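Local coordinates for TRAP dicarboxylate ABC transporter, substrate-binding protein (Roseobacter denitrificans, PDB 4OVQ) that binds beta-D-glucuronate and, as a periplasmic solute-binding protein, probably delivers it to a TRAP transporter in the membrane, at residues G144-Y149 with Y224-L230; I155-V161 with A294-A298; V193-K198 with T215-A221; W209-S214 with R272-R277. One frame throughout, in Å; residues are numbered along the deposited sequence.

Interaction 1: G144-Y149 with Y224-L230. With BDP (beta-D-glucopyranuronic acid), chain C.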
# COMPACT_ATOMS: atom_id res chain seq x y z
N GLY A 144 2.08 5.04 5.24
CA GLY A 144 3.14 4.89 6.21
C GLY A 144 4.14 3.80 5.89
O GLY A 144 4.36 3.44 4.75
N ALA A 145 4.85 3.39 6.95
CA ALA A 145 5.74 2.23 6.87
C ALA A 145 5.08 0.99 7.47
O ALA A 145 4.38 1.07 8.48
CB ALA A 145 7.03 2.51 7.60
N ARG A 146 5.36 -0.15 6.84
CA ARG A 146 4.91 -1.45 7.30
C ARG A 146 5.97 -2.12 8.19
O ARG A 146 7.15 -2.13 7.85
CB ARG A 146 4.61 -2.36 6.08
CG ARG A 146 3.65 -1.76 5.10
CD ARG A 146 3.49 -2.62 3.85
NE ARG A 146 2.87 -3.91 4.07
CZ ARG A 146 1.59 -4.19 3.83
NH1 ARG A 146 0.74 -3.22 3.49
NH2 ARG A 146 1.15 -5.40 4.03
N SER A 147 5.52 -2.68 9.30
CA SER A 147 6.38 -3.40 10.25
C SER A 147 5.76 -4.72 10.67
O SER A 147 4.54 -4.91 10.59
CB SER A 147 6.60 -2.56 11.50
OG SER A 147 7.36 -1.41 11.21
N PHE A 148 6.60 -5.63 11.18
CA PHE A 148 6.17 -6.96 11.55
C PHE A 148 5.34 -6.99 12.82
O PHE A 148 5.60 -6.25 13.77
CB PHE A 148 7.38 -7.89 11.78
CG PHE A 148 8.16 -8.19 10.54
CD1 PHE A 148 7.59 -8.92 9.51
CD2 PHE A 148 9.48 -7.78 10.41
CE1 PHE A 148 8.32 -9.22 8.37
CE2 PHE A 148 10.20 -8.07 9.28
CZ PHE A 148 9.61 -8.79 8.25
N TYR A 149 4.38 -7.89 12.86
CA TYR A 149 3.71 -8.21 14.10
C TYR A 149 3.41 -9.71 14.20
O TYR A 149 3.18 -10.37 13.20
CB TYR A 149 2.43 -7.39 14.28
CG TYR A 149 1.46 -7.29 13.11
CD1 TYR A 149 0.43 -8.19 12.97
CD2 TYR A 149 1.50 -6.21 12.24
CE1 TYR A 149 -0.51 -8.06 11.96
CE2 TYR A 149 0.58 -6.06 11.21
CZ TYR A 149 -0.43 -6.99 11.08
OH TYR A 149 -1.35 -6.83 10.05
N TYR A 224 4.48 -5.95 18.27
CA TYR A 224 4.68 -5.15 17.06
C TYR A 224 6.12 -4.66 17.08
O TYR A 224 6.57 -4.01 18.04
CB TYR A 224 3.70 -3.98 17.03
CG TYR A 224 3.60 -3.20 15.72
CD1 TYR A 224 4.42 -2.10 15.48
CD2 TYR A 224 2.63 -3.51 14.77
CE1 TYR A 224 4.31 -1.36 14.30
CE2 TYR A 224 2.50 -2.79 13.59
CZ TYR A 224 3.35 -1.71 13.36
OH TYR A 224 3.22 -0.97 12.20
N SER A 225 6.86 -4.99 16.03
CA SER A 225 8.28 -4.71 15.94
C SER A 225 8.54 -3.78 14.76
O SER A 225 8.26 -4.14 13.62
CB SER A 225 9.09 -6.01 15.75
OG SER A 225 8.95 -6.89 16.85
N LEU A 226 9.11 -2.61 15.05
CA LEU A 226 9.26 -1.52 14.09
C LEU A 226 10.39 -1.71 13.09
O LEU A 226 11.35 -0.93 13.04
CB LEU A 226 9.42 -0.18 14.81
CG LEU A 226 8.13 0.26 15.51
CD1 LEU A 226 8.39 1.19 16.68
CD2 LEU A 226 7.18 0.93 14.53
N SER A 227 10.25 -2.74 12.26
CA SER A 227 11.18 -3.03 11.18
C SER A 227 11.08 -1.99 10.08
O SER A 227 12.05 -1.68 9.42
CB SER A 227 10.87 -4.41 10.60
OG SER A 227 9.47 -4.53 10.37
N GLN A 228 9.87 -1.47 9.86
CA GLN A 228 9.67 -0.48 8.81
C GLN A 228 10.36 -0.90 7.51
O GLN A 228 11.03 -0.11 6.85
CB GLN A 228 10.18 0.87 9.29
CG GLN A 228 9.42 1.38 10.51
CD GLN A 228 10.00 2.67 11.07
OE1 GLN A 228 11.21 2.90 11.01
NE2 GLN A 228 9.14 3.51 11.62
N HIS A 229 10.11 -2.15 7.12
CA HIS A 229 10.80 -2.80 6.01
C HIS A 229 10.23 -2.45 4.64
O HIS A 229 10.92 -2.61 3.63
CB HIS A 229 10.75 -4.32 6.19
CG HIS A 229 9.37 -4.84 6.46
ND1 HIS A 229 8.93 -5.14 7.72
CD2 HIS A 229 8.34 -5.10 5.62
CE1 HIS A 229 7.67 -5.55 7.66
NE2 HIS A 229 7.29 -5.52 6.39
N LEU A 230 8.97 -1.99 4.59
CA LEU A 230 8.34 -1.58 3.35
C LEU A 230 7.68 -0.23 3.57
O LEU A 230 7.01 -0.03 4.62
CB LEU A 230 7.29 -2.61 2.91
CG LEU A 230 7.84 -3.92 2.32
CD1 LEU A 230 6.77 -5.01 2.25
CD2 LEU A 230 8.45 -3.67 0.95
C1 BDP C . -2.72 -1.92 3.86
C2 BDP C . -3.15 -1.31 2.56
C3 BDP C . -4.23 -2.15 2.02
C4 BDP C . -3.74 -3.55 1.82
C5 BDP C . -3.23 -4.12 3.12
C6 BDP C . -2.67 -5.54 2.97
O2 BDP C . -3.69 0.01 2.90
O3 BDP C . -4.49 -1.61 0.67
O4 BDP C . -4.85 -4.39 1.29
O5 BDP C . -2.22 -3.29 3.68
O6A BDP C . -3.22 -6.34 2.15
O1 BDP C . -1.68 -1.23 4.48
O6B BDP C . -1.78 -5.84 3.81
O HOH W 1 5.38 0.52 10.99
O HOH W 2 6.62 -8.59 15.94
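R146 and L230 face each other as an antiparallel hydrogen-bonded pair, with R146 N giving a nearly straight bond of 2.8 Å to L230 O. That carbonyl oxygen also lies 3.6 Å from R146 CB, where the arginine side chain sets out. CG continues past L230 O, and CD rests on L230 CB at 3.9 Å, leucine being a suitable bed for aliphatic carbons. A bend at chi3 (66°) then swings the guanidinium toward the sugar. NE forms a salt bridge with E206, NH1 donates to the glucuronate ring oxygen O5 at 3.0 Å, and NH2 reaches the carboxylate oxygen O6B, also at 3.0 Å. Farther along, serine hydroxyls replace regular strand-to-strand bonding where the chain turns sharply around L226, the centre of an inverse gamma turn: S147 OG accepts from Q228 N at 2.9 Å, and S227 OG accepts from F148 N at 3.2 Å. The imidazole of H229 lies between R146 O, over one face, and the F148 ring, over the other, the two rings being inclined at 31°. Its ND1 shares a hydrogen bond of 2.8 Å with S227 OG, while NE2 bonds to E206. An alanine replacing F148 would strip that cover from H229 and is likely to leave the imidazole freer to turn away from S227 and E206. E206 thus holds both R146 and H229 from the second shell, and the arginine it steadies probably offsets the negative charge of the sugar's carboxylate, which suits an arginine to a uronic acid site.

Interaction 2: I155-V161 with A294-A298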
# COMPACT_ATOMS: atom_id res chain seq x y z
N ILE A 155 10.58 -9.35 17.40
CA ILE A 155 11.58 -9.52 16.35
C ILE A 155 12.62 -8.41 16.46
O ILE A 155 12.28 -7.23 16.37
CB ILE A 155 10.94 -9.43 14.95
CG1 ILE A 155 10.04 -10.64 14.72
CG2 ILE A 155 12.01 -9.33 13.87
CD1 ILE A 155 9.00 -10.41 13.59
N ASN A 156 13.89 -8.78 16.67
CA ASN A 156 14.97 -7.81 16.71
C ASN A 156 16.06 -8.09 15.69
O ASN A 156 16.77 -7.18 15.28
CB ASN A 156 15.60 -7.74 18.11
CG ASN A 156 14.71 -7.01 19.08
OD1 ASN A 156 14.61 -5.78 19.04
ND2 ASN A 156 14.03 -7.77 19.93
N THR A 157 16.17 -9.35 15.29
CA THR A 157 17.16 -9.74 14.29
C THR A 157 16.52 -10.69 13.31
O THR A 157 15.47 -11.27 13.61
CB THR A 157 18.39 -10.41 14.96
OG1 THR A 157 18.07 -11.75 15.35
CG2 THR A 157 18.82 -9.62 16.18
N PRO A 158 17.11 -10.83 12.11
CA PRO A 158 16.61 -11.83 11.15
C PRO A 158 16.45 -13.22 11.77
O PRO A 158 15.53 -13.93 11.40
CB PRO A 158 17.69 -11.83 10.07
CG PRO A 158 18.20 -10.42 10.07
CD PRO A 158 18.15 -9.97 11.52
N ALA A 159 17.34 -13.60 12.68
CA ALA A 159 17.20 -14.88 13.37
C ALA A 159 15.82 -15.06 14.01
O ALA A 159 15.33 -16.18 14.08
CB ALA A 159 18.28 -15.03 14.43
N ASP A 160 15.19 -13.97 14.46
CA ASP A 160 13.87 -14.08 15.09
C ASP A 160 12.75 -14.42 14.11
O ASP A 160 11.67 -14.82 14.52
CB ASP A 160 13.52 -12.78 15.81
CG ASP A 160 14.45 -12.49 16.96
OD1 ASP A 160 14.84 -13.46 17.64
OD2 ASP A 160 14.77 -11.30 17.16
N VAL A 161 13.02 -14.26 12.81
CA VAL A 161 12.03 -14.55 11.78
C VAL A 161 12.16 -15.99 11.28
O VAL A 161 11.27 -16.54 10.64
CB VAL A 161 12.17 -13.55 10.58
CG1 VAL A 161 11.08 -13.75 9.55
CG2 VAL A 161 12.12 -12.10 11.07
N ALA A 294 20.34 -3.02 9.86
CA ALA A 294 21.27 -3.28 8.78
C ALA A 294 21.27 -4.72 8.29
O ALA A 294 21.40 -4.97 7.09
CB ALA A 294 22.67 -2.89 9.19
N PRO A 295 21.13 -5.70 9.21
CA PRO A 295 21.14 -7.08 8.72
C PRO A 295 19.86 -7.46 7.98
O PRO A 295 19.89 -8.36 7.15
CB PRO A 295 21.26 -7.90 10.01
CG PRO A 295 21.85 -6.94 11.01
CD PRO A 295 21.21 -5.64 10.68
N PHE A 296 18.76 -6.78 8.29
CA PHE A 296 17.52 -6.96 7.53
C PHE A 296 17.73 -6.44 6.12
O PHE A 296 17.40 -7.12 5.15
CB PHE A 296 16.37 -6.23 8.20
CG PHE A 296 15.91 -6.88 9.47
CD1 PHE A 296 14.92 -7.85 9.46
CD2 PHE A 296 16.48 -6.51 10.69
CE1 PHE A 296 14.51 -8.44 10.66
CE2 PHE A 296 16.07 -7.09 11.86
CZ PHE A 296 15.09 -8.07 11.85
N GLN A 297 18.29 -5.24 6.02
CA GLN A 297 18.61 -4.68 4.71
C GLN A 297 19.57 -5.56 3.93
O GLN A 297 19.39 -5.79 2.75
CB GLN A 297 19.24 -3.31 4.85
CG GLN A 297 18.44 -2.33 5.63
CD GLN A 297 18.86 -0.92 5.35
OE1 GLN A 297 19.13 -0.55 4.19
NE2 GLN A 297 18.93 -0.10 6.39
N ALA A 298 20.66 -5.99 4.58
CA ALA A 298 21.69 -6.74 3.88
C ALA A 298 21.12 -8.01 3.29
O ALA A 298 21.54 -8.47 2.23
CB ALA A 298 22.83 -7.07 4.83
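F296 reaches the turn at 155-161 because its CG stands anti to the carbonyl carbon (chi1 -71°) and its ring is rotated broadside (chi2 -90°), which carries the phenyl well beyond helix 294-298. On the other side, I155 has CG2 rather than CG1 anti to the backbone N, and this methyl comes within 3.9 Å of F296 CZ. The centre of the contact is a CH-pi interaction: P158 CD sits over one face of the ring, 3.7 Å from its centroid. Proline suits the place because its CD is held close to the backbone, where the ring also presses against the chain itself, F296 CZ lying 3.3 Å from T157 C. At the ring edge, N156 O approaches CE2 to 3.5 Å, and V161 CG2 comes near the plane beside CE1. A second, smaller patch joins the two prolines, whose side chains cross at about a right angle with P158 CG and P295 CB 4.0 Å apart. No hydrogen bond crosses between the segments; the polar work is done inside the turn. D160 OD2 receives N156 N at 2.7 Å on its anti lone pair and T157 N at 3.0 Å from above the carboxylate plane, fixing the backbone on which the phenyl rests. F106 and L181 add further apolar contacts to F296. The turn is joined to the sheet through I155, whose N bonds to S225 and whose O bonds to N288, so that the contact packs the short helix 294-298, which follows strand 286-289, onto the connection between strands 146-150 and 165-168.

Interaction 3: V193-K198 with T215-A221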
# COMPACT_ATOMS: atom_id res chain seq x y z
N VAL A 193 -6.67 -12.48 6.95
CA VAL A 193 -5.55 -12.47 7.89
C VAL A 193 -5.96 -12.62 9.39
O VAL A 193 -5.31 -13.35 10.13
CB VAL A 193 -4.68 -11.23 7.68
CG1 VAL A 193 -3.50 -11.25 8.68
CG2 VAL A 193 -4.18 -11.18 6.21
N TYR A 194 -7.02 -11.95 9.84
CA TYR A 194 -7.46 -12.06 11.22
C TYR A 194 -7.72 -13.51 11.63
O TYR A 194 -7.20 -13.97 12.64
CB TYR A 194 -8.72 -11.24 11.38
CG TYR A 194 -9.28 -11.22 12.79
CD1 TYR A 194 -8.86 -10.28 13.70
CD2 TYR A 194 -10.24 -12.15 13.19
CE1 TYR A 194 -9.37 -10.23 14.99
CE2 TYR A 194 -10.77 -12.12 14.51
CZ TYR A 194 -10.32 -11.16 15.39
OH TYR A 194 -10.81 -11.09 16.67
N GLN A 195 -8.52 -14.23 10.84
CA GLN A 195 -8.80 -15.62 11.15
C GLN A 195 -7.51 -16.45 11.15
O GLN A 195 -7.34 -17.32 12.00
CB GLN A 195 -9.84 -16.16 10.16
CG GLN A 195 -10.16 -17.65 10.31
CD GLN A 195 -10.95 -17.94 11.55
OE1 GLN A 195 -11.40 -17.03 12.24
NE2 GLN A 195 -11.13 -19.22 11.85
N ALA A 196 -6.63 -16.21 10.20
CA ALA A 196 -5.43 -17.00 10.07
C ALA A 196 -4.53 -16.81 11.27
O ALA A 196 -3.90 -17.76 11.71
CB ALA A 196 -4.68 -16.66 8.76
N LEU A 197 -4.43 -15.59 11.79
CA LEU A 197 -3.66 -15.33 13.00
C LEU A 197 -4.32 -15.98 14.21
O LEU A 197 -3.63 -16.55 15.07
CB LEU A 197 -3.54 -13.83 13.22
CG LEU A 197 -2.65 -13.03 12.28
CD1 LEU A 197 -2.87 -11.52 12.46
CD2 LEU A 197 -1.20 -13.42 12.55
N LYS A 198 -5.65 -15.87 14.28
CA LYS A 198 -6.45 -16.46 15.35
C LYS A 198 -6.21 -17.96 15.49
O LYS A 198 -5.99 -18.47 16.61
CB LYS A 198 -7.94 -16.19 15.09
CG LYS A 198 -8.85 -16.66 16.20
CD LYS A 198 -10.31 -16.47 15.84
CE LYS A 198 -11.23 -16.69 17.03
NZ LYS A 198 -11.12 -15.58 18.00
N THR A 215 -8.14 -3.72 11.72
CA THR A 215 -8.54 -5.06 11.32
C THR A 215 -8.70 -5.99 12.52
O THR A 215 -9.18 -7.12 12.37
CB THR A 215 -7.43 -5.71 10.47
OG1 THR A 215 -6.21 -5.68 11.24
CG2 THR A 215 -7.28 -4.99 9.10
N GLY A 216 -8.23 -5.51 13.66
CA GLY A 216 -8.23 -6.31 14.88
C GLY A 216 -7.00 -7.19 15.03
O GLY A 216 -6.88 -7.94 16.00
N HIS A 217 -6.06 -7.09 14.09
CA HIS A 217 -4.92 -7.99 14.14
C HIS A 217 -4.18 -7.86 15.48
O HIS A 217 -3.65 -8.84 16.00
CB HIS A 217 -3.92 -7.73 13.00
CG HIS A 217 -4.46 -8.05 11.64
ND1 HIS A 217 -3.80 -7.70 10.48
CD2 HIS A 217 -5.60 -8.67 11.25
CE1 HIS A 217 -4.51 -8.08 9.44
NE2 HIS A 217 -5.61 -8.66 9.87
N PHE A 218 -4.17 -6.66 16.05
CA PHE A 218 -3.42 -6.46 17.28
C PHE A 218 -3.96 -7.33 18.42
O PHE A 218 -3.21 -7.66 19.32
CB PHE A 218 -3.41 -4.97 17.66
CG PHE A 218 -4.70 -4.48 18.24
CD1 PHE A 218 -5.75 -4.10 17.44
CD2 PHE A 218 -4.85 -4.40 19.62
CE1 PHE A 218 -6.94 -3.62 18.00
CE2 PHE A 218 -6.01 -3.94 20.17
CZ PHE A 218 -7.05 -3.56 19.39
N GLU A 219 -5.25 -7.70 18.37
CA GLU A 219 -5.86 -8.55 19.41
C GLU A 219 -5.40 -10.00 19.35
O GLU A 219 -5.50 -10.74 20.33
CB GLU A 219 -7.39 -8.56 19.30
CG GLU A 219 -8.08 -7.22 19.57
CD GLU A 219 -8.09 -6.86 21.05
OE1 GLU A 219 -7.50 -7.63 21.85
OE2 GLU A 219 -8.69 -5.82 21.42
N VAL A 220 -4.91 -10.39 18.18
CA VAL A 220 -4.51 -11.77 17.94
C VAL A 220 -3.03 -11.91 17.57
O VAL A 220 -2.58 -13.01 17.26
CB VAL A 220 -5.38 -12.44 16.84
CG1 VAL A 220 -6.81 -12.64 17.32
CG2 VAL A 220 -5.40 -11.63 15.54
N ALA A 221 -2.30 -10.79 17.62
CA ALA A 221 -0.86 -10.70 17.34
C ALA A 221 -0.25 -9.52 18.11
O ALA A 221 0.05 -8.46 17.54
CB ALA A 221 -0.64 -10.54 15.84
O HOH W 3 -7.81 -9.46 8.33
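V193 and L197, one turn apart on helix 193-199, both press on the same face of the H217 imidazole, and this is the close-packed part of the contact. V193 CG1 lies 3.8 Å from the ring centroid and L197 CD1 lies 4.3 Å from it, both as CH-pi contacts. T215 OG1 sits over the opposite face and accepts the bond from H217 N at 3.2 Å, forming an ST turn, while it also bonds to S211 O. The ring nitrogens are both engaged: ND1 with the hydroxyl of Y149, and NE2 with a water at 2.8 Å that also accepts from Y194 N. Next to the imidazole, V220 CG2 packs against L197 CB at 3.7 Å, and A221 adds its small methyl beside the leucine. Y194 forms a close-fitting but partly exposed rim: with CG anti to its own N (chi1 -178°), it lies along the T215-G216 backbone, its CE1 coming to 3.5 Å from G216 O with the ring edge-on. The loose side is at K198, exposed, which offers V220 little more than its CB, 4.3 Å from V220 CG1. Glycine fits at 216 on two counts: its positive phi (87°), which would force a CB against the preceding carbonyl oxygen, and the nearness of Y194 CE1. G216, the first residue past helix 209-214, lies within the ST turn from T215 to H217, which redirects the chain into the weakly bonded helical turn 217-220, packed on helix 193-199. The binding site is close by, the side chains of V193 and R167, which binds the glucuronate, being about 3 Å apart.

Interaction 4: W209-S214 with R272-R277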
# COMPACT_ATOMS: atom_id res chain seq x y z
N TRP A 209 0.54 1.08 11.34
CA TRP A 209 -0.23 1.12 12.58
C TRP A 209 -1.74 1.11 12.39
O TRP A 209 -2.45 0.38 13.07
CB TRP A 209 0.12 2.33 13.45
CG TRP A 209 1.45 2.28 14.09
CD1 TRP A 209 2.55 2.99 13.71
CD2 TRP A 209 1.84 1.52 15.24
NE1 TRP A 209 3.60 2.71 14.55
CE2 TRP A 209 3.19 1.81 15.50
CE3 TRP A 209 1.18 0.60 16.07
CZ2 TRP A 209 3.90 1.23 16.57
CZ3 TRP A 209 1.88 0.02 17.13
CH2 TRP A 209 3.23 0.35 17.36
N PRO A 210 -2.27 1.94 11.48
CA PRO A 210 -3.73 1.98 11.34
C PRO A 210 -4.39 0.66 10.87
O PRO A 210 -5.51 0.35 11.28
CB PRO A 210 -3.95 3.13 10.34
CG PRO A 210 -2.74 4.00 10.51
CD PRO A 210 -1.62 3.02 10.71
N SER A 211 -3.71 -0.09 10.02
CA SER A 211 -4.23 -1.39 9.57
C SER A 211 -4.14 -2.41 10.69
O SER A 211 -5.04 -3.20 10.89
CB SER A 211 -3.45 -1.91 8.37
OG SER A 211 -3.80 -1.25 7.16
N TYR A 212 -3.02 -2.40 11.41
CA TYR A 212 -2.80 -3.33 12.53
C TYR A 212 -3.93 -3.14 13.54
O TYR A 212 -4.49 -4.10 14.06
CB TYR A 212 -1.47 -3.01 13.17
CG TYR A 212 -1.07 -3.76 14.42
CD1 TYR A 212 -1.04 -5.16 14.44
CD2 TYR A 212 -0.64 -3.08 15.57
CE1 TYR A 212 -0.62 -5.83 15.56
CE2 TYR A 212 -0.25 -3.77 16.70
CZ TYR A 212 -0.24 -5.14 16.68
OH TYR A 212 0.17 -5.79 17.81
N GLU A 213 -4.29 -1.88 13.75
CA GLU A 213 -5.34 -1.56 14.69
C GLU A 213 -6.74 -1.86 14.13
O GLU A 213 -7.49 -2.61 14.73
CB GLU A 213 -5.16 -0.11 15.14
CG GLU A 213 -6.14 0.36 16.17
CD GLU A 213 -7.28 1.11 15.53
OE1 GLU A 213 -7.04 2.14 14.85
OE2 GLU A 213 -8.41 0.64 15.67
N SER A 214 -7.07 -1.34 12.94
CA SER A 214 -8.45 -1.39 12.41
C SER A 214 -9.02 -2.78 12.08
O SER A 214 -10.22 -2.99 12.14
CB SER A 214 -8.62 -0.46 11.19
OG SER A 214 -7.95 -0.96 10.05
N ARG A 272 -3.87 9.65 12.35
CA ARG A 272 -4.43 8.33 12.60
C ARG A 272 -3.35 7.38 13.05
O ARG A 272 -3.62 6.47 13.85
CB ARG A 272 -5.10 7.76 11.36
CG ARG A 272 -5.64 6.36 11.54
CD ARG A 272 -6.49 6.30 12.78
NE ARG A 272 -7.11 5.00 12.93
CZ ARG A 272 -8.28 4.65 12.42
NH1 ARG A 272 -8.75 3.43 12.63
NH2 ARG A 272 -9.01 5.54 11.76
N GLU A 273 -2.15 7.56 12.50
CA GLU A 273 -1.03 6.70 12.85
C GLU A 273 -0.75 6.82 14.34
O GLU A 273 -0.46 5.83 15.01
CB GLU A 273 0.21 7.10 12.08
CG GLU A 273 1.32 6.04 12.08
CD GLU A 273 2.03 5.92 10.74
OE1 GLU A 273 1.56 6.51 9.75
OE2 GLU A 273 3.08 5.25 10.67
N ALA A 274 -0.86 8.03 14.86
CA ALA A 274 -0.57 8.24 16.27
C ALA A 274 -1.69 7.72 17.16
O ALA A 274 -1.42 7.12 18.21
CB ALA A 274 -0.36 9.72 16.52
N ALA A 275 -2.93 7.97 16.76
CA ALA A 275 -4.10 7.51 17.50
C ALA A 275 -4.18 5.99 17.52
O ALA A 275 -4.52 5.40 18.54
CB ALA A 275 -5.37 8.10 16.89
N SER A 276 -3.90 5.37 16.37
CA SER A 276 -3.89 3.91 16.26
C SER A 276 -2.82 3.32 17.14
O SER A 276 -3.07 2.37 17.90
CB SER A 276 -3.64 3.49 14.78
OG SER A 276 -4.82 3.70 14.06
N ARG A 277 -1.62 3.84 17.01
CA ARG A 277 -0.53 3.32 17.81
C ARG A 277 -0.86 3.46 19.31
O ARG A 277 -0.59 2.54 20.11
CB ARG A 277 0.77 4.04 17.50
CG ARG A 277 1.89 3.51 18.36
CD ARG A 277 3.16 4.30 18.26
NE ARG A 277 4.15 3.77 19.20
CZ ARG A 277 5.46 3.77 18.99
NH1 ARG A 277 5.96 4.30 17.88
NH2 ARG A 277 6.27 3.25 19.90
O HOH W 4 2.84 2.66 10.22
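E213 OE1 accepts two strong bonds from helix 272-277: S276 OG donates at 2.8 Å onto its anti lone pair, and R272 NH1 approaches on the syn side at 3.1 Å in a salt bridge. R272 NE adds a weak bond to the same oxygen and a firmer one, 2.9 Å, to S276 OG. A bend at chi2 (-97°) folds E213 back to meet both donors. On the other flank, a water takes the N-H of W209 at 3.0 Å and donates to E273 OE2 at 2.6 Å. Outward, P210 CB lies against R272 CG at 3.8 Å, the rigid proline running past the arginine's methylenes. W209 supplies the broad packing: R277 CG stands over its six-membered ring, 3.4 Å from the centroid and 5° off the normal, while Y224 stacks on the opposite face. A leucine at W209 would probably leave the R277 methylenes without their flat platform and Y224 without its stacking partner. R277 lies along the indole from CB to its guanidinium, whose face covers CZ2, while NE pairs with E281. Thus a salt bridge buttressed by S276 and aromatic packing fasten helix 209-214, carrying S211 of the glucuronate pocket, to helix 248-282.

Overall arrangement
Interactions 1, 3 and 4 adjoin one another, their centres 12 to 16 Å apart. Interaction 2 touches interaction 1 through I155 with S225 and F148, but stays about 10 Å or more, nearest atoms, from interactions 3 and 4. Interaction 1 joins the two inner strands of the four-stranded sheet. Helices 209-214 and 217-220, of interactions 4 and 3, follow each other in the chain and lead into strand 223-230 of interaction 1. Y149 and Y224 extend from the sheet to Y212, W209 and H217, tying them together. Interaction 2 lies on the sheet face bearing F148 and S225, interactions 3 and 4 on that bearing Y149 and Y224. R146 meets the sugar, so this packing adjoins the glucuronate pocket.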